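Local coordinates for protein LbaCas13a H328A (C2c2) (Lachnospiraceae bacterium NK4A179, PDB 5WLH) that binds a CRISPR guide RNA and, as an RNA-targeting, A-cleaving Cas13a enzyme, probably cuts RNA selected by that guide, at residues A[568-573]-A[981-986]; A[989-994]-A[1035-1040]; A[1011-1016]-A[1028-1033]; A[1024-1029]-A[1060-1065]. All coordinates share one frame; numbering follows the deposited sequence.

Contact 1. Residues A[568-573]-A[981-986]; sequences GGHSLW and ISDYFK
Just past the Schellman motif that ends helix 559-564 at Gly568, the short 3-10 turn 570-572 takes hold of the carboxylate of Asp983, a clear case of an acid bridging two loops. Ser571 binds both oxygens: Ser571 N donates to Asp983 OD1 (2.9 Å, N-H...O angle 146°), arriving from the syn side but tilted out of the carboxylate plane, and Ser571 OG gives a shorter bond of 2.7 Å to the syn lone pair of Asp983 OD2. With chi1 at 78° the serine OG lies between the backbone N and the carbonyl carbon, near enough to the N-H for both to reach one carboxylate. Asp983 OD2 has a second partner in Ser978 OG. Gly569, lacking a side chain, lets the carboxylate come close, its CA being 3.4 Å from Asp983 OD2. The imidazole of His570 lies across Asp983 OD1, which stands 3.4 Å from the ring plane over its centre; the planes of ring and carboxylate are 70° apart. At the ring edge, His570 CE1 is 3.3 Å from Ser982 O. A water completes the join: it accepts from His570 N, is hydrogen-bonded to His570 ND1, and donates to Asp983 O at 2.6 Å. Behind this polar patch, Tyr984 packs on Ile1042 and Leu1046 of helix 1039-1047, Ile981 leans on helix 988-995, and His570 rests against helix 559-564.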
# COMPACT_ATOMS: atom_id res chain seq x y z
N GLY A 568 7.66 18.78 24.72
CA GLY A 568 6.57 19.06 25.64
C GLY A 568 6.58 20.44 26.24
O GLY A 568 5.71 20.73 27.08
N GLY A 569 7.51 21.30 25.85
CA GLY A 569 7.59 22.66 26.36
C GLY A 569 8.78 22.85 27.28
O GLY A 569 9.06 22.02 28.15
N HIS A 570 9.48 23.98 27.11
CA HIS A 570 10.70 24.20 27.88
C HIS A 570 10.43 24.28 29.38
O HIS A 570 11.34 24.05 30.18
CB HIS A 570 11.43 25.45 27.38
CG HIS A 570 10.77 26.74 27.75
ND1 HIS A 570 9.98 27.45 26.87
CD2 HIS A 570 10.83 27.48 28.88
CE1 HIS A 570 9.56 28.56 27.46
NE2 HIS A 570 10.07 28.61 28.68
N SER A 571 9.18 24.55 29.78
CA SER A 571 8.84 24.59 31.20
C SER A 571 9.03 23.24 31.87
O SER A 571 9.17 23.19 33.10
CB SER A 571 7.40 25.06 31.39
OG SER A 571 6.47 24.02 31.11
N LEU A 572 9.05 22.15 31.11
CA LEU A 572 9.28 20.83 31.68
C LEU A 572 10.76 20.50 31.84
O LEU A 572 11.09 19.43 32.35
CB LEU A 572 8.61 19.76 30.81
CG LEU A 572 7.12 19.95 30.51
CD1 LEU A 572 6.70 18.97 29.45
CD2 LEU A 572 6.31 19.74 31.79
N TRP A 573 11.65 21.40 31.42
CA TRP A 573 13.08 21.11 31.38
C TRP A 573 13.89 22.09 32.22
O TRP A 573 15.12 22.17 32.06
CB TRP A 573 13.58 21.12 29.93
CG TRP A 573 12.95 20.05 29.11
CD1 TRP A 573 11.74 20.10 28.48
CD2 TRP A 573 13.50 18.76 28.82
NE1 TRP A 573 11.49 18.91 27.84
CE2 TRP A 573 12.56 18.07 28.02
CE3 TRP A 573 14.69 18.11 29.16
CZ2 TRP A 573 12.77 16.78 27.56
CZ3 TRP A 573 14.90 16.82 28.70
CH2 TRP A 573 13.95 16.17 27.90
N ILE A 981 1.09 28.64 27.89
CA ILE A 981 1.15 29.32 26.60
C ILE A 981 2.58 29.71 26.27
O ILE A 981 3.01 29.64 25.11
CB ILE A 981 0.21 30.54 26.59
CG1 ILE A 981 -1.25 30.11 26.68
CG2 ILE A 981 0.44 31.39 25.34
CD1 ILE A 981 -2.20 31.24 27.10
N SER A 982 3.34 30.13 27.29
CA SER A 982 4.71 30.62 27.09
C SER A 982 5.66 29.53 26.63
O SER A 982 6.78 29.83 26.22
CB SER A 982 5.25 31.24 28.38
OG SER A 982 5.15 30.33 29.46
N ASP A 983 5.25 28.26 26.72
CA ASP A 983 6.05 27.21 26.11
C ASP A 983 6.01 27.27 24.60
O ASP A 983 6.92 26.74 23.94
CB ASP A 983 5.59 25.83 26.61
CG ASP A 983 6.22 25.46 27.93
OD1 ASP A 983 7.21 26.10 28.31
OD2 ASP A 983 5.74 24.50 28.58
N TYR A 984 4.99 27.90 24.03
CA TYR A 984 4.79 27.91 22.59
C TYR A 984 4.82 29.31 21.98
O TYR A 984 5.11 29.44 20.79
CB TYR A 984 3.47 27.23 22.22
CG TYR A 984 3.40 25.82 22.77
CD1 TYR A 984 4.17 24.80 22.20
CD2 TYR A 984 2.60 25.51 23.85
CE1 TYR A 984 4.12 23.51 22.71
CE2 TYR A 984 2.54 24.23 24.36
CZ TYR A 984 3.30 23.23 23.78
OH TYR A 984 3.25 21.97 24.30
N PHE A 985 4.54 30.34 22.76
CA PHE A 985 4.53 31.70 22.25
C PHE A 985 5.15 32.63 23.30
O PHE A 985 5.13 32.34 24.50
CB PHE A 985 3.11 32.15 21.88
CG PHE A 985 2.44 31.27 20.84
CD1 PHE A 985 1.72 30.15 21.21
CD2 PHE A 985 2.52 31.59 19.49
CE1 PHE A 985 1.10 29.35 20.25
CE2 PHE A 985 1.90 30.80 18.53
CZ PHE A 985 1.19 29.68 18.91
N LYS A 986 5.70 33.75 22.82
CA LYS A 986 6.35 34.69 23.72
C LYS A 986 5.38 35.23 24.76
O LYS A 986 5.71 35.31 25.95
CB LYS A 986 6.98 35.84 22.92
CG LYS A 986 7.67 36.91 23.76
CD LYS A 986 8.54 36.32 24.88
CE LYS A 986 9.16 37.45 25.71
NZ LYS A 986 10.39 37.08 26.46
O HOH W 1 9.12 25.63 24.85

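Contact 2. Residues A[989-994]-A[1035-1040]. With nucleotides of chain B.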
# COMPACT_ATOMS: atom_id res chain seq x y z
N GLU A 989 -0.08 37.94 23.41
CA GLU A 989 -0.34 38.74 22.22
C GLU A 989 0.04 38.00 20.94
O GLU A 989 -0.73 37.98 19.98
CB GLU A 989 0.39 40.08 22.31
CG GLU A 989 0.38 40.87 21.00
CD GLU A 989 -1.00 41.38 20.62
OE1 GLU A 989 -1.17 41.86 19.48
OE2 GLU A 989 -1.93 41.32 21.46
N VAL A 990 1.24 37.41 20.90
CA VAL A 990 1.62 36.64 19.72
C VAL A 990 0.75 35.40 19.59
O VAL A 990 0.41 34.98 18.48
CB VAL A 990 3.12 36.28 19.74
CG1 VAL A 990 3.96 37.45 19.27
CG2 VAL A 990 3.54 35.84 21.13
N TYR A 991 0.38 34.80 20.72
CA TYR A 991 -0.54 33.66 20.67
C TYR A 991 -1.87 34.07 20.06
O TYR A 991 -2.38 33.41 19.15
CB TYR A 991 -0.75 33.09 22.08
CG TYR A 991 -1.71 31.93 22.13
CD1 TYR A 991 -1.75 30.98 21.11
CD2 TYR A 991 -2.59 31.77 23.19
CE1 TYR A 991 -2.62 29.92 21.15
CE2 TYR A 991 -3.47 30.71 23.24
CZ TYR A 991 -3.48 29.78 22.22
OH TYR A 991 -4.36 28.73 22.26
N ALA A 992 -2.45 35.17 20.54
CA ALA A 992 -3.73 35.63 20.01
C ALA A 992 -3.62 35.95 18.52
O ALA A 992 -4.55 35.69 17.75
CB ALA A 992 -4.22 36.86 20.78
N GLU A 993 -2.49 36.52 18.10
CA GLU A 993 -2.29 36.79 16.68
C GLU A 993 -2.18 35.50 15.88
O GLU A 993 -2.63 35.44 14.73
CB GLU A 993 -1.03 37.64 16.48
CG GLU A 993 -0.74 37.98 15.03
CD GLU A 993 0.34 39.03 14.88
OE1 GLU A 993 0.45 39.62 13.78
OE2 GLU A 993 1.08 39.27 15.86
N TYR A 994 -1.59 34.46 16.47
CA TYR A 994 -1.53 33.17 15.79
C TYR A 994 -2.92 32.56 15.64
O TYR A 994 -3.27 32.04 14.57
CB TYR A 994 -0.61 32.22 16.55
CG TYR A 994 -0.23 31.00 15.76
CD1 TYR A 994 0.79 31.05 14.82
CD2 TYR A 994 -0.91 29.81 15.92
CE1 TYR A 994 1.14 29.95 14.08
CE2 TYR A 994 -0.58 28.69 15.19
CZ TYR A 994 0.45 28.77 14.27
OH TYR A 994 0.77 27.65 13.54
N PRO A 1035 -5.84 34.05 26.73
CA PRO A 1035 -6.51 33.20 25.74
C PRO A 1035 -6.37 31.73 26.13
O PRO A 1035 -5.40 31.33 26.78
CB PRO A 1035 -5.78 33.52 24.43
CG PRO A 1035 -5.19 34.88 24.65
CD PRO A 1035 -4.84 34.94 26.11
N LYS A 1036 -7.37 30.94 25.77
CA LYS A 1036 -7.36 29.54 26.14
C LYS A 1036 -6.31 28.80 25.31
O LYS A 1036 -6.24 28.96 24.09
CB LYS A 1036 -8.74 28.91 25.92
CG LYS A 1036 -8.90 27.55 26.57
CD LYS A 1036 -10.16 26.86 26.08
CE LYS A 1036 -10.11 25.37 26.35
NZ LYS A 1036 -11.19 24.65 25.62
N LEU A 1037 -5.48 28.01 25.98
CA LEU A 1037 -4.54 27.15 25.28
C LEU A 1037 -5.33 26.11 24.50
O LEU A 1037 -6.02 25.27 25.09
CB LEU A 1037 -3.57 26.50 26.26
CG LEU A 1037 -2.22 25.98 25.74
CD1 LEU A 1037 -2.39 24.75 24.85
CD2 LEU A 1037 -1.48 27.06 24.99
N ASN A 1038 -5.28 26.19 23.17
CA ASN A 1038 -6.04 25.29 22.31
C ASN A 1038 -5.11 24.21 21.76
O ASN A 1038 -4.20 24.50 20.98
CB ASN A 1038 -6.72 26.06 21.18
CG ASN A 1038 -7.63 25.18 20.36
OD1 ASN A 1038 -7.16 24.35 19.57
ND2 ASN A 1038 -8.95 25.34 20.54
N ARG A 1039 -5.38 22.97 22.17
CA ARG A 1039 -4.58 21.82 21.78
C ARG A 1039 -4.39 21.72 20.26
O ARG A 1039 -3.28 21.47 19.78
CB ARG A 1039 -5.28 20.57 22.31
CG ARG A 1039 -4.49 19.36 22.19
CD ARG A 1039 -4.89 18.37 23.24
NE ARG A 1039 -4.04 17.21 23.08
CZ ARG A 1039 -4.23 16.34 22.12
NH1 ARG A 1039 -5.26 16.49 21.28
NH2 ARG A 1039 -3.42 15.30 22.00
N ASN A 1040 -5.47 21.88 19.50
CA ASN A 1040 -5.37 21.72 18.05
C ASN A 1040 -4.57 22.85 17.41
O ASN A 1040 -3.87 22.63 16.42
CB ASN A 1040 -6.77 21.63 17.45
CG ASN A 1040 -7.53 20.39 17.91
OD1 ASN A 1040 -6.92 19.37 18.25
ND2 ASN A 1040 -8.84 20.48 17.94
P A B 36 -5.76 9.18 23.32
OP1 A B 36 -5.60 9.72 24.69
OP2 A B 36 -6.18 7.78 23.10
O5' A B 36 -6.77 10.08 22.50
C5' A B 36 -8.13 10.17 22.90
C4' A B 36 -8.59 11.60 22.89
O4' A B 36 -7.81 12.38 23.83
C3' A B 36 -8.46 12.32 21.56
O3' A B 36 -9.46 13.34 21.58
C2' A B 36 -7.07 12.95 21.68
O2' A B 36 -6.83 14.02 20.79
C1' A B 36 -7.10 13.40 23.14
N9 A B 36 -5.81 13.53 23.81
C8 A B 36 -4.70 12.72 23.75
N7 A B 36 -3.75 13.09 24.57
C5 A B 36 -4.28 14.19 25.24
C6 A B 36 -3.78 15.04 26.24
N6 A B 36 -2.56 14.91 26.77
N1 A B 36 -4.58 16.05 26.68
C2 A B 36 -5.80 16.18 26.15
N3 A B 36 -6.38 15.44 25.21
C4 A B 36 -5.56 14.46 24.79
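One side chain, Tyr991, supplies the direct polar link: its OH donates to Lys1036 O over 2.6 Å, with a C=O...donor angle of 136° and the donor tilted 17° from the carbonyl plane. With CG anti to the backbone N, the ring is carried over to the carbonyl of Lys1036 and meets it with its edge.

Apolar contacts gather near the same ring. Tyr991 and Pro1035 run past each other in opposite directions, bringing Tyr991 CE2 to 3.8 Å from Pro1035 CB, while Tyr991 CZ is 4.4 Å from Leu1037 CD2. One helix position on, Ala992 CB makes a looser approach to Pro1035 CG.

The chain that Tyr991 holds is the lead-in to helix 1039-1047. Asn1038 is its N-cap, and Asn1038 OD1 accepts from Ile1041 N; the carbonyl that Tyr991 holds lies two residues before this cap.

A third kind of interaction belongs to the RNA. From the first turn of that helix Arg1039, extended from CG to NE, presents a guanidinium face to the adenine of A36 of chain B, whose C4 stands 3.4 Å from the guanidinium plane, over its centre. Arg1039 NH1 adds a weak hydrogen bond of 3.0 Å to O2' of A36 of chain B (N-H...O angle 122°). Arg1039 NH2, which donates to Gly975 O, helps to fix the rotation of the group.

Contact 3. Residues A[1011-1016]-A[1028-1033]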
# COMPACT_ATOMS: atom_id res chain seq x y z
N SER A 1011 -8.74 42.09 21.39
CA SER A 1011 -9.72 41.81 20.36
C SER A 1011 -10.31 40.41 20.50
O SER A 1011 -11.49 40.20 20.23
CB SER A 1011 -9.09 42.00 18.98
OG SER A 1011 -10.05 42.39 18.03
N LEU A 1012 -9.49 39.45 20.95
CA LEU A 1012 -9.99 38.10 21.19
C LEU A 1012 -10.79 38.02 22.49
O LEU A 1012 -11.80 37.32 22.56
CB LEU A 1012 -8.82 37.10 21.21
CG LEU A 1012 -9.13 35.65 21.61
CD1 LEU A 1012 -10.20 35.04 20.71
CD2 LEU A 1012 -7.86 34.80 21.61
N ASN A 1013 -10.34 38.75 23.52
CA ASN A 1013 -11.09 38.77 24.77
C ASN A 1013 -12.45 39.44 24.58
O ASN A 1013 -13.45 38.98 25.14
CB ASN A 1013 -10.27 39.48 25.85
CG ASN A 1013 -10.97 39.50 27.20
OD1 ASN A 1013 -11.21 38.46 27.81
ND2 ASN A 1013 -11.30 40.70 27.67
N ARG A 1014 -12.49 40.52 23.80
CA ARG A 1014 -13.77 41.16 23.48
C ARG A 1014 -14.70 40.18 22.76
O ARG A 1014 -15.90 40.13 23.04
CB ARG A 1014 -13.53 42.39 22.61
CG ARG A 1014 -14.01 43.70 23.20
CD ARG A 1014 -13.70 44.87 22.28
NE ARG A 1014 -12.27 45.11 22.12
CZ ARG A 1014 -11.61 44.98 20.97
NH1 ARG A 1014 -12.26 44.62 19.86
NH2 ARG A 1014 -10.31 45.22 20.92
N PHE A 1015 -14.14 39.40 21.84
CA PHE A 1015 -14.95 38.49 21.03
C PHE A 1015 -15.55 37.37 21.89
O PHE A 1015 -16.71 37.00 21.70
CB PHE A 1015 -14.08 37.92 19.91
CG PHE A 1015 -14.82 37.03 18.96
CD1 PHE A 1015 -15.57 37.58 17.93
CD2 PHE A 1015 -14.73 35.65 19.06
CE1 PHE A 1015 -16.24 36.76 17.04
CE2 PHE A 1015 -15.39 34.84 18.17
CZ PHE A 1015 -16.15 35.39 17.16
N CYS A 1016 -14.78 36.84 22.84
CA CYS A 1016 -15.30 35.76 23.68
C CYS A 1016 -16.28 36.28 24.71
O CYS A 1016 -17.15 35.52 25.17
CB CYS A 1016 -14.15 35.03 24.37
SG CYS A 1016 -12.93 34.32 23.24
N LEU A 1028 -15.57 29.89 24.47
CA LEU A 1028 -14.76 29.00 23.64
C LEU A 1028 -13.26 29.24 23.75
O LEU A 1028 -12.52 28.34 24.15
CB LEU A 1028 -15.21 29.10 22.17
CG LEU A 1028 -16.57 28.48 21.87
CD1 LEU A 1028 -16.96 28.69 20.42
CD2 LEU A 1028 -16.57 27.00 22.23
N TYR A 1029 -12.80 30.44 23.40
CA TYR A 1029 -11.39 30.65 23.09
C TYR A 1029 -10.62 31.39 24.18
O TYR A 1029 -9.45 31.72 23.98
CB TYR A 1029 -11.27 31.40 21.77
CG TYR A 1029 -12.04 30.72 20.66
CD1 TYR A 1029 -11.63 29.49 20.15
CD2 TYR A 1029 -13.21 31.28 20.15
CE1 TYR A 1029 -12.34 28.86 19.14
CE2 TYR A 1029 -13.93 30.65 19.14
CZ TYR A 1029 -13.49 29.44 18.64
OH TYR A 1029 -14.20 28.81 17.64
N TYR A 1030 -11.24 31.65 25.33
CA TYR A 1030 -10.58 32.39 26.40
C TYR A 1030 -10.71 31.63 27.71
O TYR A 1030 -11.74 31.01 27.99
CB TYR A 1030 -11.17 33.80 26.55
CG TYR A 1030 -10.10 34.86 26.70
CD1 TYR A 1030 -9.49 35.42 25.58
CD2 TYR A 1030 -9.69 35.29 27.95
CE1 TYR A 1030 -8.51 36.38 25.71
CE2 TYR A 1030 -8.71 36.25 28.09
CZ TYR A 1030 -8.12 36.79 26.97
OH TYR A 1030 -7.15 37.75 27.11
N ASP A 1031 -9.64 31.69 28.52
CA ASP A 1031 -9.55 30.99 29.81
C ASP A 1031 -9.17 32.04 30.86
O ASP A 1031 -8.01 32.16 31.25
CB ASP A 1031 -8.54 29.83 29.74
CG ASP A 1031 -8.49 29.00 31.01
OD1 ASP A 1031 -9.21 29.33 31.98
OD2 ASP A 1031 -7.72 28.02 31.05
N GLY A 1032 -10.17 32.80 31.31
CA GLY A 1032 -9.96 33.80 32.34
C GLY A 1032 -9.11 34.98 31.91
O GLY A 1032 -9.57 35.84 31.15
N GLU A 1033 -7.86 35.02 32.37
CA GLU A 1033 -7.00 36.17 32.12
C GLU A 1033 -6.35 36.12 30.74
O GLU A 1033 -6.10 37.17 30.14
CB GLU A 1033 -5.92 36.26 33.19
CG GLU A 1033 -5.38 37.66 33.43
CD GLU A 1033 -6.36 38.54 34.20
OE1 GLU A 1033 -7.41 38.02 34.65
OE2 GLU A 1033 -6.07 39.74 34.35
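The Tyr1030 ring has Asn1013 on one face and, at its edge, Leu1012 CG together with Gly1032 O. Two atoms of the asparagine share that face: Asn1013 OD1 stands 3.3 Å from the ring plane, offset toward the rim, and Asn1013 CB makes a CH-pi contact 4.0 Å from the centroid. The amide is tipped, its plane 54° from that of the ring. The neighbouring Tyr1029 ring carries Leu1028 CB over the centre of one face and meets Cys1016 SG near its plane, at an edge. That sulfur touches both tyrosine stems, 3.7 Å from Tyr1029 CB and 3.8 Å from Tyr1030 CB, and makes an oblique sulfur-aromatic contact with the Tyr1030 ring. Leu1012 CD1 fills in beside it, 3.9 Å from Tyr1029 CB and crossing that side chain nearly at right angles. Polar ends turn elsewhere: Tyr1029 OH is hydrogen-bonded to Val1103 O, and Tyr1030 OH donates to Glu1033 O over a long 3.3 Å, from above the carbonyl plane. This is helix-on-hairpin packing, with helix 1008-1017 laid against the small antiparallel pair 1030-1031 and 1034-1035, whose second strand brings Pro1035 up to both Leu1012 and Tyr1030.

Contact 4. Residues A[1024-1029]-A[1060-1065]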
# COMPACT_ATOMS: atom_id res chain seq x y z
N GLN A 1024 -26.30 33.45 25.27
CA GLN A 1024 -25.10 32.66 25.03
C GLN A 1024 -24.02 33.58 24.49
O GLN A 1024 -24.19 34.20 23.43
CB GLN A 1024 -25.36 31.54 24.03
CG GLN A 1024 -24.27 30.47 23.91
CD GLN A 1024 -23.62 30.10 25.22
OE1 GLN A 1024 -24.10 29.23 25.94
NE2 GLN A 1024 -22.49 30.74 25.53
N LYS A 1025 -22.91 33.66 25.21
CA LYS A 1025 -21.74 34.38 24.75
C LYS A 1025 -20.79 33.42 24.05
O LYS A 1025 -20.80 32.21 24.28
CB LYS A 1025 -21.05 35.08 25.91
CG LYS A 1025 -21.99 35.96 26.72
CD LYS A 1025 -21.27 37.16 27.30
CE LYS A 1025 -19.95 36.78 27.93
NZ LYS A 1025 -19.31 37.95 28.59
N VAL A 1026 -19.96 33.99 23.17
CA VAL A 1026 -19.05 33.20 22.34
C VAL A 1026 -18.24 32.24 23.21
O VAL A 1026 -18.28 31.01 23.02
CB VAL A 1026 -18.13 34.12 21.52
CG1 VAL A 1026 -16.96 33.34 20.94
CG2 VAL A 1026 -18.93 34.82 20.43
N ALA A 1027 -17.52 32.78 24.20
CA ALA A 1027 -16.69 31.99 25.12
C ALA A 1027 -15.69 31.20 24.28
O ALA A 1027 -14.99 31.82 23.46
CB ALA A 1027 -17.59 31.15 26.03
N LEU A 1028 -15.57 29.89 24.47
CA LEU A 1028 -14.76 29.00 23.64
C LEU A 1028 -13.26 29.24 23.75
O LEU A 1028 -12.52 28.34 24.15
CB LEU A 1028 -15.21 29.10 22.17
CG LEU A 1028 -16.57 28.48 21.87
CD1 LEU A 1028 -16.96 28.69 20.42
CD2 LEU A 1028 -16.57 27.00 22.23
N TYR A 1029 -12.80 30.44 23.40
CA TYR A 1029 -11.39 30.65 23.09
C TYR A 1029 -10.62 31.39 24.18
O TYR A 1029 -9.45 31.72 23.98
CB TYR A 1029 -11.27 31.40 21.77
CG TYR A 1029 -12.04 30.72 20.66
CD1 TYR A 1029 -11.63 29.49 20.15
CD2 TYR A 1029 -13.21 31.28 20.15
CE1 TYR A 1029 -12.34 28.86 19.14
CE2 TYR A 1029 -13.93 30.65 19.14
CZ TYR A 1029 -13.49 29.44 18.64
OH TYR A 1029 -14.20 28.81 17.64
N VAL A 1060 -12.78 30.16 11.13
CA VAL A 1060 -14.01 30.08 11.90
C VAL A 1060 -14.58 31.48 12.06
O VAL A 1060 -13.84 32.45 12.30
CB VAL A 1060 -13.74 29.42 13.26
CG1 VAL A 1060 -15.04 29.28 14.07
CG2 VAL A 1060 -13.07 28.05 13.07
N SER A 1061 -15.89 31.59 11.92
CA SER A 1061 -16.59 32.86 11.91
C SER A 1061 -17.56 32.94 13.08
O SER A 1061 -17.88 31.93 13.73
CB SER A 1061 -17.37 33.05 10.61
OG SER A 1061 -18.40 32.09 10.53
N ARG A 1062 -18.05 34.15 13.33
CA ARG A 1062 -19.13 34.32 14.30
C ARG A 1062 -20.33 33.44 13.94
O ARG A 1062 -20.87 32.74 14.80
CB ARG A 1062 -19.54 35.80 14.37
CG ARG A 1062 -20.69 36.07 15.33
CD ARG A 1062 -20.94 37.57 15.49
NE ARG A 1062 -19.96 38.21 16.37
CZ ARG A 1062 -20.00 38.16 17.70
NH1 ARG A 1062 -20.95 37.48 18.32
NH2 ARG A 1062 -19.07 38.78 18.41
N SER A 1063 -20.73 33.45 12.67
CA SER A 1063 -21.91 32.69 12.28
C SER A 1063 -21.71 31.19 12.48
O SER A 1063 -22.68 30.47 12.75
CB SER A 1063 -22.29 32.99 10.83
OG SER A 1063 -21.30 32.56 9.92
N ASP A 1064 -20.47 30.71 12.35
CA ASP A 1064 -20.17 29.33 12.73
C ASP A 1064 -20.47 29.10 14.21
O ASP A 1064 -21.10 28.10 14.58
CB ASP A 1064 -18.70 29.01 12.45
CG ASP A 1064 -18.39 28.91 10.97
OD1 ASP A 1064 -19.30 28.54 10.19
OD2 ASP A 1064 -17.23 29.19 10.59
N ILE A 1065 -19.98 30.00 15.06
CA ILE A 1065 -20.17 29.86 16.50
C ILE A 1065 -21.64 30.01 16.85
O ILE A 1065 -22.16 29.31 17.73
CB ILE A 1065 -19.30 30.89 17.24
CG1 ILE A 1065 -17.81 30.64 16.94
CG2 ILE A 1065 -19.55 30.85 18.72
CD1 ILE A 1065 -16.94 31.83 17.14
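Val1026 is the first residue along 1024-1029 to touch helix 1062-1075, and its two methyl branches part company. Val1026 CG2 goes to Arg1062 NH1 (4.0 Å), and Val1026 CG1 to Ile1065 CD1 (4.1 Å), each pair crossing at about a right angle. The arginine reaches there because its chain bends at chi3 (-77°); its NE is held in a salt bridge by Glu1002, and its NH2 bonds to Ser1018 OG. Val1026 O, for its part, is hydrogen-bonded to Tyr1069 OH on the same helix. Ala1027 and Leu1028 both adopt positive phi, a sharp change of course after which the Leu1028 side chain faces the helix: Leu1028 CD1 lies 3.8 Å from Ile1065 CG2, the two residues passing in opposite directions. Tyr1029 comes next, turning a ring edge to Ile1065, with CE2 3.8 Å from Ile1065 CD1; its OH, hydrogen-bonded to Val1103 O, merely packs on Val1060 CG1 at 3.7 Å. Ile1065 is thus met by three of the four residues 1026-1029. Ser1061 stands at the N-cap position of this helix, and its backbone N donates to Asp1064 OD2 (3.1 Å); Asp1064 OD1 also pairs with Arg1358. No hydrogen bond crosses between the two segments, and their fit rests on packing of aliphatic branches, a ring edge and one flank of the Arg1062 guanidinium, whose charge is paired with Glu1002.

Overall arrangement
The four contacts lie side by side in one region at the periphery of the chain, about 38 to 45 Å from its centre. Contacts 3 and 4 are buried and rely on apolar and ring packing; they share Leu1028 and Tyr1029, and Phe1015 touches Ile1065 and Arg1062 between them. Contacts 1 and 2 are only partly buried, and each includes hydrogen bonding across its segments: several bonds to a carboxylate and a water in contact 1, one from a tyrosine hydroxyl in contact 2. Contact 3 is nested within the loop that contact 2 closes, whereas contacts 2 and 4 cross along the sequence. Ile981 and Phe985 carry the packing from contact 1 into contact 2, whose second segment also meets the RNA.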